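Local structure of probable N-acetyl-gamma-glutamyl-phosphate reductase, chloroplastic (Arabidopsis thaliana, 1XYG) at residues 20-25 with 46-51; 16-21 with 80-85; 93-98 with 110-115. The protein probably catalyses the reversible NADPH-dependent reduction of N-acetyl-gamma-glutamyl phosphate to N-acetylglutamate semialdehyde in arginine biosynthesis. One frame throughout, in Å; residues are numbered along the deposited sequence.

How the contacts relate
All three contacts lie in the NAD-binding Rossmann domain and are arranged about its parallel sheet. Contacts 1 and 2 share Gly20 and Leu21 and have centres about 13 Å apart; contact 1 joins strand 17-22 to strand 42-47 at one edge of the sheet in this chain, contact 2 joins it to the start of strand 85-88. Leu46 packs on Val83 and Phe80 between them. Contact 3 comes later in the chain; its centre is about 14 Å from that of contact 1, which it meets through Leu22 and Ile98, and about 18 Å from that of contact 2. Contacts 1 and 2 thus hold strand 17-22 between its two neighbours, and contact 3 belongs to the next beta-alpha-beta unit.

Contact 1 of 3, residues 20-25 with 46-51; sequences GLLGAS and LMTADR
Leu21 and Met47 pair on neighbouring parallel strands with CA atoms 4.7 Å apart, and the touching parts run with directions 27° apart. Leu21 is held through both backbone polar atoms: its N donates to Leu46 O at 2.8 Å, and its O accepts from Thr48 N at 2.8 Å. Further along, Thr48 O gathers two amides of the turn, Ala24 N in a nearly straight bond (170°), whose 2.5 Å is very short and carries no weight, and Gly23 N in a weak, bent one. The strands belong to the first beta-alpha-beta unit of the Rossmann domain, and residues 20-25 carry most of the GxxGxxG turn that in related dehydrogenases meets the dinucleotide. Gly23 has backbone angles at which a CB would jam against the preceding carbonyl. Met47 holds CG anti to its carbonyl carbon (chi1 -62°); that places CG 4.3 Å from Leu21 CB, while Met47 CB meets Ala24 CB at 4.1 Å and the sulfur end leads away. Val33 of helix 27-37 packs on both Leu21 and Met47. Thr48 sets CB 3.5 Å from Gly23 N and 3.8 Å from Leu22 CA, and its OG1 is buried without a polar partner in the model.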
loop_
_atom_site.group_PDB
_atom_site.type_symbol
_atom_site.label_atom_id
_atom_site.label_comp_id
_atom_site.label_asym_id
_atom_site.label_seq_id
_atom_site.Cartn_x
_atom_site.Cartn_y
_atom_site.Cartn_z
ATOM N N GLY A 20 -25.486 22.398 -9.821
ATOM C CA GLY A 20 -25.612 22.473 -8.382
ATOM C C GLY A 20 -25.195 21.122 -7.820
ATOM O O GLY A 20 -25.616 20.077 -8.324
ATOM N N LEU A 21 -24.358 21.133 -6.792
ATOM C CA LEU A 21 -23.895 19.893 -6.181
ATOM C C LEU A 21 -24.341 19.827 -4.722
ATOM O O LEU A 21 -23.872 20.600 -3.892
ATOM C CB LEU A 21 -22.363 19.808 -6.276
ATOM C CG LEU A 21 -21.619 18.613 -5.653
ATOM C CD1 LEU A 21 -22.113 17.307 -6.255
ATOM C CD2 LEU A 21 -20.117 18.771 -5.876
ATOM N N LEU A 22 -25.262 18.917 -4.414
ATOM C CA LEU A 22 -25.753 18.764 -3.042
ATOM C C LEU A 22 -24.924 17.715 -2.311
ATOM O O LEU A 22 -25.008 16.532 -2.623
ATOM C CB LEU A 22 -27.224 18.334 -3.020
ATOM C CG LEU A 22 -28.352 19.334 -3.239
ATOM C CD1 LEU A 22 -28.350 19.825 -4.668
ATOM C CD2 LEU A 22 -29.663 18.651 -2.927
ATOM N N GLY A 23 -24.131 18.151 -1.338
ATOM C CA GLY A 23 -23.292 17.227 -0.599
ATOM C C GLY A 23 -21.946 17.126 -1.290
ATOM O O GLY A 23 -21.590 16.087 -1.847
ATOM N N ALA A 24 -21.184 18.212 -1.237
ATOM C CA ALA A 24 -19.888 18.272 -1.891
ATOM C C ALA A 24 -18.686 17.883 -1.041
ATOM O O ALA A 24 -17.584 17.770 -1.567
ATOM C CB ALA A 24 -19.679 19.676 -2.461
ATOM N N SER A 25 -18.874 17.659 0.257
ATOM C CA SER A 25 -17.734 17.328 1.109
ATOM C C SER A 25 -17.271 15.864 1.081
ATOM O O SER A 25 -16.265 15.518 1.707
ATOM C CB SER A 25 -18.018 17.755 2.553
ATOM O OG SER A 25 -19.093 17.023 3.099
ATOM N N LEU A 46 -22.991 26.126 -7.620
ATOM C CA LEU A 46 -23.573 25.999 -6.289
ATOM C C LEU A 46 -23.169 24.679 -5.611
ATOM O O LEU A 46 -23.305 23.609 -6.201
ATOM C CB LEU A 46 -25.093 26.083 -6.390
ATOM C CG LEU A 46 -25.828 25.925 -5.064
ATOM C CD1 LEU A 46 -25.285 26.930 -4.057
ATOM C CD2 LEU A 46 -27.314 26.122 -5.283
ATOM N N MET A 47 -22.684 24.750 -4.370
ATOM C CA MET A 47 -22.251 23.548 -3.648
ATOM C C MET A 47 -22.693 23.484 -2.177
ATOM O O MET A 47 -22.534 24.454 -1.424
ATOM C CB MET A 47 -20.723 23.413 -3.693
ATOM C CG MET A 47 -20.117 23.252 -5.075
ATOM S SD MET A 47 -18.360 22.780 -5.013
ATOM C CE MET A 47 -17.602 24.177 -4.170
ATOM N N THR A 48 -23.208 22.320 -1.777
ATOM C CA THR A 48 -23.695 22.064 -0.415
ATOM C C THR A 48 -22.806 21.139 0.440
ATOM O O THR A 48 -22.257 20.151 -0.053
ATOM C CB THR A 48 -25.093 21.411 -0.439
ATOM O OG1 THR A 48 -26.044 22.295 -1.036
ATOM C CG2 THR A 48 -25.534 21.101 0.940
ATOM N N ALA A 49 -22.693 21.466 1.728
ATOM C CA ALA A 49 -21.923 20.679 2.695
ATOM C C ALA A 49 -22.638 20.756 4.042
ATOM O O ALA A 49 -23.380 21.701 4.314
ATOM C CB ALA A 49 -20.507 21.215 2.825
ATOM N N ASP A 50 -22.411 19.765 4.893
ATOM C CA ASP A 50 -23.066 19.741 6.191
ATOM C C ASP A 50 -22.247 20.435 7.287
ATOM O O ASP A 50 -22.417 21.633 7.538
ATOM C CB ASP A 50 -23.370 18.293 6.580
ATOM C CG ASP A 50 -24.300 18.194 7.767
ATOM O OD1 ASP A 50 -25.316 18.926 7.789
ATOM O OD2 ASP A 50 -24.019 17.378 8.669
ATOM N N ARG A 51 -21.364 19.684 7.935
ATOM C CA ARG A 51 -20.536 20.228 9.006
ATOM C C ARG A 51 -19.541 21.237 8.472
ATOM O O ARG A 51 -19.172 22.185 9.162
ATOM C CB ARG A 51 -19.780 19.104 9.706
ATOM C CG ARG A 51 -20.651 17.914 10.000
ATOM C CD ARG A 51 -19.919 16.875 10.815
ATOM N NE ARG A 51 -20.699 15.645 10.887
ATOM C CZ ARG A 51 -20.422 14.628 11.691
ATOM N NH1 ARG A 51 -19.379 14.694 12.503
ATOM N NH2 ARG A 51 -21.183 13.541 11.672
#

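Contact 2 of 3, residues 16-21 with 80-85; sequences DIRIGL and FSTVDA
Asp84 turns CG anti to its own carbonyl carbon (chi1 -55°), which carries the carboxylate to the backbone of Arg18, while Arg18 bends at chi3 (92°) and lays its guanidinium across Thr82. Asp84 OD2 accepts from Arg18 N at 2.7 Å through its anti lone pair, the one pointing away from OD1. In return, Asp84 N donates to Arg18 O at 2.8 Å, and Ala85 N adds a weak bond to the same oxygen. Side chain and main chain of Asp84 thus clamp both backbone polar atoms of Arg18. The two charged groups themselves do not pair: Arg18 NE stays 5.5 Å from Asp84 OD2, and a water bridges Arg18 NH1 to Asp84 OD1 by weak bonds. One guanidinium face lies instead over the carbonyl of Thr82, with Arg18 CZ 3.6 Å from Thr82 O; the hydroxyl of Thr82 is bonded to Asp79 O. Here the chain, having built strand 42-47 on one flank of strand 17-22, enters strand 85-88 on the other, the crossover that gives the Rossmann sheet its 2-1-3 strand order. Ile19 and Ala85 make the parallel bridge, fastened by Gly20 N donating to Ala85 O at 2.9 Å. On their face of the sheet Ile19 CD1 touches Ala85 CB at 3.9 Å, and helix 27-37 covers Ile19 with Leu36. On the other face, that of Gly20, Val83 CG1 rests 3.8 Å from Gly20 CA, where a CB would crowd the other methyl of Val83. Ile17 CG2 touches Asp84 CB at 4.0 Å.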
loop_
_atom_site.group_PDB
_atom_site.type_symbol
_atom_site.label_atom_id
_atom_site.label_comp_id
_atom_site.label_asym_id
_atom_site.label_seq_id
_atom_site.Cartn_x
_atom_site.Cartn_y
_atom_site.Cartn_z
ATOM N N ASP A 16 -22.411 27.187 -20.543
ATOM C CA ASP A 16 -23.847 27.095 -20.775
ATOM C C ASP A 16 -24.691 26.582 -19.611
ATOM O O ASP A 16 -25.751 27.141 -19.312
ATOM C CB ASP A 16 -24.127 26.226 -22.001
ATOM C CG ASP A 16 -23.380 26.698 -23.234
ATOM O OD1 ASP A 16 -23.424 27.913 -23.529
ATOM O OD2 ASP A 16 -22.752 25.849 -23.909
ATOM N N ILE A 17 -24.234 25.523 -18.954
ATOM C CA ILE A 17 -25.000 24.939 -17.868
ATOM C C ILE A 17 -24.447 25.176 -16.477
ATOM O O ILE A 17 -23.264 24.970 -16.215
ATOM C CB ILE A 17 -25.148 23.425 -18.071
ATOM C CG1 ILE A 17 -25.885 23.139 -19.388
ATOM C CG2 ILE A 17 -25.876 22.815 -16.882
ATOM C CD1 ILE A 17 -27.333 23.614 -19.413
ATOM N N ARG A 18 -25.327 25.601 -15.577
ATOM C CA ARG A 18 -24.951 25.855 -14.190
ATOM C C ARG A 18 -25.332 24.660 -13.339
ATOM O O ARG A 18 -26.502 24.303 -13.204
ATOM C CB ARG A 18 -25.634 27.112 -13.676
ATOM C CG ARG A 18 -25.219 28.331 -14.438
ATOM C CD ARG A 18 -26.099 29.487 -14.088
ATOM N NE ARG A 18 -25.567 30.291 -12.995
ATOM C CZ ARG A 18 -26.201 31.339 -12.484
ATOM N NH1 ARG A 18 -27.385 31.685 -12.968
ATOM N NH2 ARG A 18 -25.645 32.051 -11.515
ATOM N N ILE A 19 -24.313 24.042 -12.769
ATOM C CA ILE A 19 -24.504 22.852 -11.963
ATOM C C ILE A 19 -24.551 23.079 -10.459
ATOM O O ILE A 19 -23.763 23.833 -9.892
ATOM C CB ILE A 19 -23.391 21.824 -12.231
ATOM C CG1 ILE A 19 -23.425 21.371 -13.689
ATOM C CG2 ILE A 19 -23.527 20.657 -11.265
ATOM C CD1 ILE A 19 -24.746 20.728 -14.115
ATOM N N GLY A 20 -25.486 22.398 -9.821
ATOM C CA GLY A 20 -25.612 22.473 -8.382
ATOM C C GLY A 20 -25.195 21.122 -7.820
ATOM O O GLY A 20 -25.616 20.077 -8.324
ATOM N N LEU A 21 -24.358 21.133 -6.792
ATOM C CA LEU A 21 -23.895 19.893 -6.181
ATOM C C LEU A 21 -24.341 19.827 -4.722
ATOM O O LEU A 21 -23.872 20.600 -3.892
ATOM C CB LEU A 21 -22.363 19.808 -6.276
ATOM C CG LEU A 21 -21.619 18.613 -5.653
ATOM C CD1 LEU A 21 -22.113 17.307 -6.255
ATOM C CD2 LEU A 21 -20.117 18.771 -5.876
ATOM N N PHE A 80 -31.946 26.939 -5.204
ATOM C CA PHE A 80 -31.903 26.072 -6.371
ATOM C C PHE A 80 -32.482 26.609 -7.674
ATOM O O PHE A 80 -32.443 25.925 -8.699
ATOM C CB PHE A 80 -32.532 24.727 -6.010
ATOM C CG PHE A 80 -31.704 23.937 -5.040
ATOM C CD1 PHE A 80 -30.506 23.359 -5.448
ATOM C CD2 PHE A 80 -32.076 23.837 -3.703
ATOM C CE1 PHE A 80 -29.692 22.702 -4.541
ATOM C CE2 PHE A 80 -31.259 23.176 -2.787
ATOM C CZ PHE A 80 -30.067 22.609 -3.207
ATOM N N SER A 81 -33.010 27.827 -7.645
ATOM C CA SER A 81 -33.551 28.431 -8.857
ATOM C C SER A 81 -32.349 29.043 -9.570
ATOM O O SER A 81 -32.453 29.588 -10.671
ATOM C CB SER A 81 -34.579 29.518 -8.511
ATOM O OG SER A 81 -33.970 30.645 -7.899
ATOM N N THR A 82 -31.198 28.928 -8.916
ATOM C CA THR A 82 -29.940 29.457 -9.423
ATOM C C THR A 82 -29.154 28.444 -10.269
ATOM O O THR A 82 -28.079 28.764 -10.777
ATOM C CB THR A 82 -29.054 29.902 -8.248
ATOM O OG1 THR A 82 -29.819 30.739 -7.373
ATOM C CG2 THR A 82 -27.841 30.676 -8.746
ATOM N N VAL A 83 -29.675 27.227 -10.416
ATOM C CA VAL A 83 -28.980 26.205 -11.199
ATOM C C VAL A 83 -29.887 25.522 -12.214
ATOM O O VAL A 83 -31.108 25.548 -12.082
ATOM C CB VAL A 83 -28.338 25.128 -10.288
ATOM C CG1 VAL A 83 -27.199 25.743 -9.480
ATOM C CG2 VAL A 83 -29.382 24.540 -9.352
ATOM N N ASP A 84 -29.275 24.909 -13.226
ATOM C CA ASP A 84 -30.012 24.232 -14.294
ATOM C C ASP A 84 -30.195 22.741 -14.038
ATOM O O ASP A 84 -31.252 22.179 -14.320
ATOM C CB ASP A 84 -29.291 24.441 -15.624
ATOM C CG ASP A 84 -29.069 25.906 -15.936
ATOM O OD1 ASP A 84 -30.065 26.639 -16.088
ATOM O OD2 ASP A 84 -27.899 26.326 -16.022
ATOM N N ALA A 85 -29.148 22.103 -13.530
ATOM C CA ALA A 85 -29.192 20.681 -13.206
ATOM C C ALA A 85 -28.502 20.462 -11.860
ATOM O O ALA A 85 -27.676 21.267 -11.430
ATOM C CB ALA A 85 -28.507 19.862 -14.300
HETATM O O HOH W 1 -29.504 29.341 -14.051
#

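Contact 3 of 3, residues 93-98 with 110-115; sequences GTTQEI and DLSADF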
loop_
_atom_site.group_PDB
_atom_site.type_symbol
_atom_site.label_atom_id
_atom_site.label_comp_id
_atom_site.label_asym_id
_atom_site.label_seq_id
_atom_site.Cartn_x
_atom_site.Cartn_y
_atom_site.Cartn_z
ATOM N N GLY A 93 -31.471 8.161 2.867
ATOM C CA GLY A 93 -32.450 8.490 3.894
ATOM C C GLY A 93 -32.567 9.967 4.207
ATOM O O GLY A 93 -33.093 10.352 5.248
ATOM N N THR A 94 -32.091 10.788 3.283
ATOM C CA THR A 94 -32.103 12.229 3.421
ATOM C C THR A 94 -32.571 12.770 2.087
ATOM O O THR A 94 -33.344 13.723 1.996
ATOM C CB THR A 94 -30.671 12.735 3.651
ATOM O OG1 THR A 94 -30.114 12.086 4.800
ATOM C CG2 THR A 94 -30.647 14.231 3.840
ATOM N N THR A 95 -32.071 12.110 1.053
ATOM C CA THR A 95 -32.314 12.444 -0.338
ATOM C C THR A 95 -33.767 12.542 -0.791
ATOM O O THR A 95 -34.108 13.417 -1.592
ATOM C CB THR A 95 -31.563 11.440 -1.239
ATOM O OG1 THR A 95 -30.150 11.548 -0.991
ATOM C CG2 THR A 95 -31.834 11.706 -2.684
ATOM N N GLN A 96 -34.623 11.660 -0.287
ATOM C CA GLN A 96 -36.021 11.670 -0.695
ATOM C C GLN A 96 -36.791 12.958 -0.418
ATOM O O GLN A 96 -37.407 13.515 -1.328
ATOM C CB GLN A 96 -36.761 10.479 -0.076
ATOM C CG GLN A 96 -36.738 9.212 -0.937
ATOM C CD GLN A 96 -37.058 7.955 -0.147
ATOM O OE1 GLN A 96 -37.717 8.014 0.887
ATOM N NE2 GLN A 96 -36.596 6.809 -0.635
ATOM N N GLU A 97 -36.759 13.450 0.815
ATOM C CA GLU A 97 -37.511 14.660 1.099
ATOM C C GLU A 97 -36.912 15.924 0.495
ATOM O O GLU A 97 -37.638 16.852 0.145
ATOM C CB GLU A 97 -37.761 14.832 2.605
ATOM C CG GLU A 97 -36.621 14.992 3.562
ATOM C CD GLU A 97 -37.151 15.032 4.995
ATOM O OE1 GLU A 97 -37.294 13.956 5.610
ATOM O OE2 GLU A 97 -37.450 16.136 5.498
ATOM N N ILE A 98 -35.592 15.952 0.349
ATOM C CA ILE A 98 -34.926 17.108 -0.235
ATOM C C ILE A 98 -35.207 17.188 -1.724
ATOM O O ILE A 98 -35.494 18.258 -2.257
ATOM C CB ILE A 98 -33.404 17.032 -0.055
ATOM C CG1 ILE A 98 -33.030 17.262 1.402
ATOM C CG2 ILE A 98 -32.720 18.019 -1.013
ATOM C CD1 ILE A 98 -31.580 16.958 1.661
ATOM N N ASP A 110 -29.575 11.706 -8.847
ATOM C CA ASP A 110 -29.311 11.361 -7.460
ATOM C C ASP A 110 -28.337 10.199 -7.390
ATOM O O ASP A 110 -28.608 9.127 -7.925
ATOM C CB ASP A 110 -30.609 10.981 -6.743
ATOM C CG ASP A 110 -30.370 10.531 -5.305
ATOM O OD1 ASP A 110 -29.452 11.074 -4.662
ATOM O OD2 ASP A 110 -31.102 9.644 -4.815
ATOM N N LEU A 111 -27.199 10.415 -6.738
ATOM C CA LEU A 111 -26.204 9.360 -6.608
ATOM C C LEU A 111 -26.473 8.442 -5.421
ATOM O O LEU A 111 -25.826 7.401 -5.286
ATOM C CB LEU A 111 -24.796 9.947 -6.486
ATOM C CG LEU A 111 -24.186 10.401 -7.810
ATOM C CD1 LEU A 111 -24.644 11.817 -8.127
ATOM C CD2 LEU A 111 -22.673 10.330 -7.716
ATOM N N SER A 112 -27.427 8.821 -4.569
ATOM C CA SER A 112 -27.758 7.998 -3.405
ATOM C C SER A 112 -28.549 6.786 -3.887
ATOM O O SER A 112 -28.835 6.653 -5.073
ATOM C CB SER A 112 -28.610 8.774 -2.399
ATOM O OG SER A 112 -29.990 8.620 -2.691
ATOM N N ALA A 113 -28.914 5.910 -2.964
ATOM C CA ALA A 113 -29.663 4.712 -3.311
ATOM C C ALA A 113 -31.167 4.860 -3.081
ATOM O O ALA A 113 -31.950 3.992 -3.475
ATOM C CB ALA A 113 -29.136 3.543 -2.504
ATOM N N ASP A 114 -31.570 5.967 -2.462
ATOM C CA ASP A 114 -32.971 6.213 -2.120
ATOM C C ASP A 114 -34.032 6.141 -3.216
ATOM O O ASP A 114 -35.217 6.012 -2.906
ATOM C CB ASP A 114 -33.115 7.569 -1.414
ATOM C CG ASP A 114 -32.865 7.502 0.072
ATOM O OD1 ASP A 114 -32.666 6.394 0.613
ATOM O OD2 ASP A 114 -32.878 8.581 0.705
ATOM N N PHE A 115 -33.644 6.247 -4.483
ATOM C CA PHE A 115 -34.633 6.190 -5.565
ATOM C C PHE A 115 -34.384 5.052 -6.553
ATOM O O PHE A 115 -35.012 4.993 -7.608
ATOM C CB PHE A 115 -34.662 7.520 -6.331
ATOM C CG PHE A 115 -35.420 8.617 -5.633
ATOM C CD1 PHE A 115 -36.809 8.598 -5.589
ATOM C CD2 PHE A 115 -34.741 9.671 -5.025
ATOM C CE1 PHE A 115 -37.516 9.609 -4.952
ATOM C CE2 PHE A 115 -35.435 10.689 -4.383
ATOM C CZ PHE A 115 -36.828 10.660 -4.346
#
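The beta-alpha-beta unit of strand 85-88, helix 95-100 and strand 107-110 is tied together where Gly93, just before the helix, and Thr95 and Gln96 in its first turn meet the turn that follows strand 107-110. Asp114 OD2 accepts from Gly93 N at 2.6 Å on its syn side, 23° out of the carboxylate plane, while OD1 is bonded to Tyr123 OH of helix 120-127. Gln96 crosses Asp114 at about a right angle and donates from NE2 to Asp114 O at 2.8 Å, almost in its amide plane; OE1 is bonded to Lys132 N, and the two bonds fix the amide's rotation. An Asx turn runs into an ST turn here: Ser112 N meets Asp110 OD1 at 3.0 Å from above the carboxylate plane, Ser112 OG donates to Asp110 OD2 at 2.6 Å, and the same OG accepts from Asp114 N at 3.1 Å. With an alanine at Asp110, the amide and hydroxyl of Ser112 would probably both lose their acceptor and the turn be set free to shift. Asp110 CG, anti to the backbone N (chi1 177°), turns the carboxylate to the Thr95 methyl, a tight approach; that methyl also nears the edge of the Phe115 ring. Over one ring face sits Gln96 CG in a CH-pi contact, 4.1 Å from the Phe115 centroid.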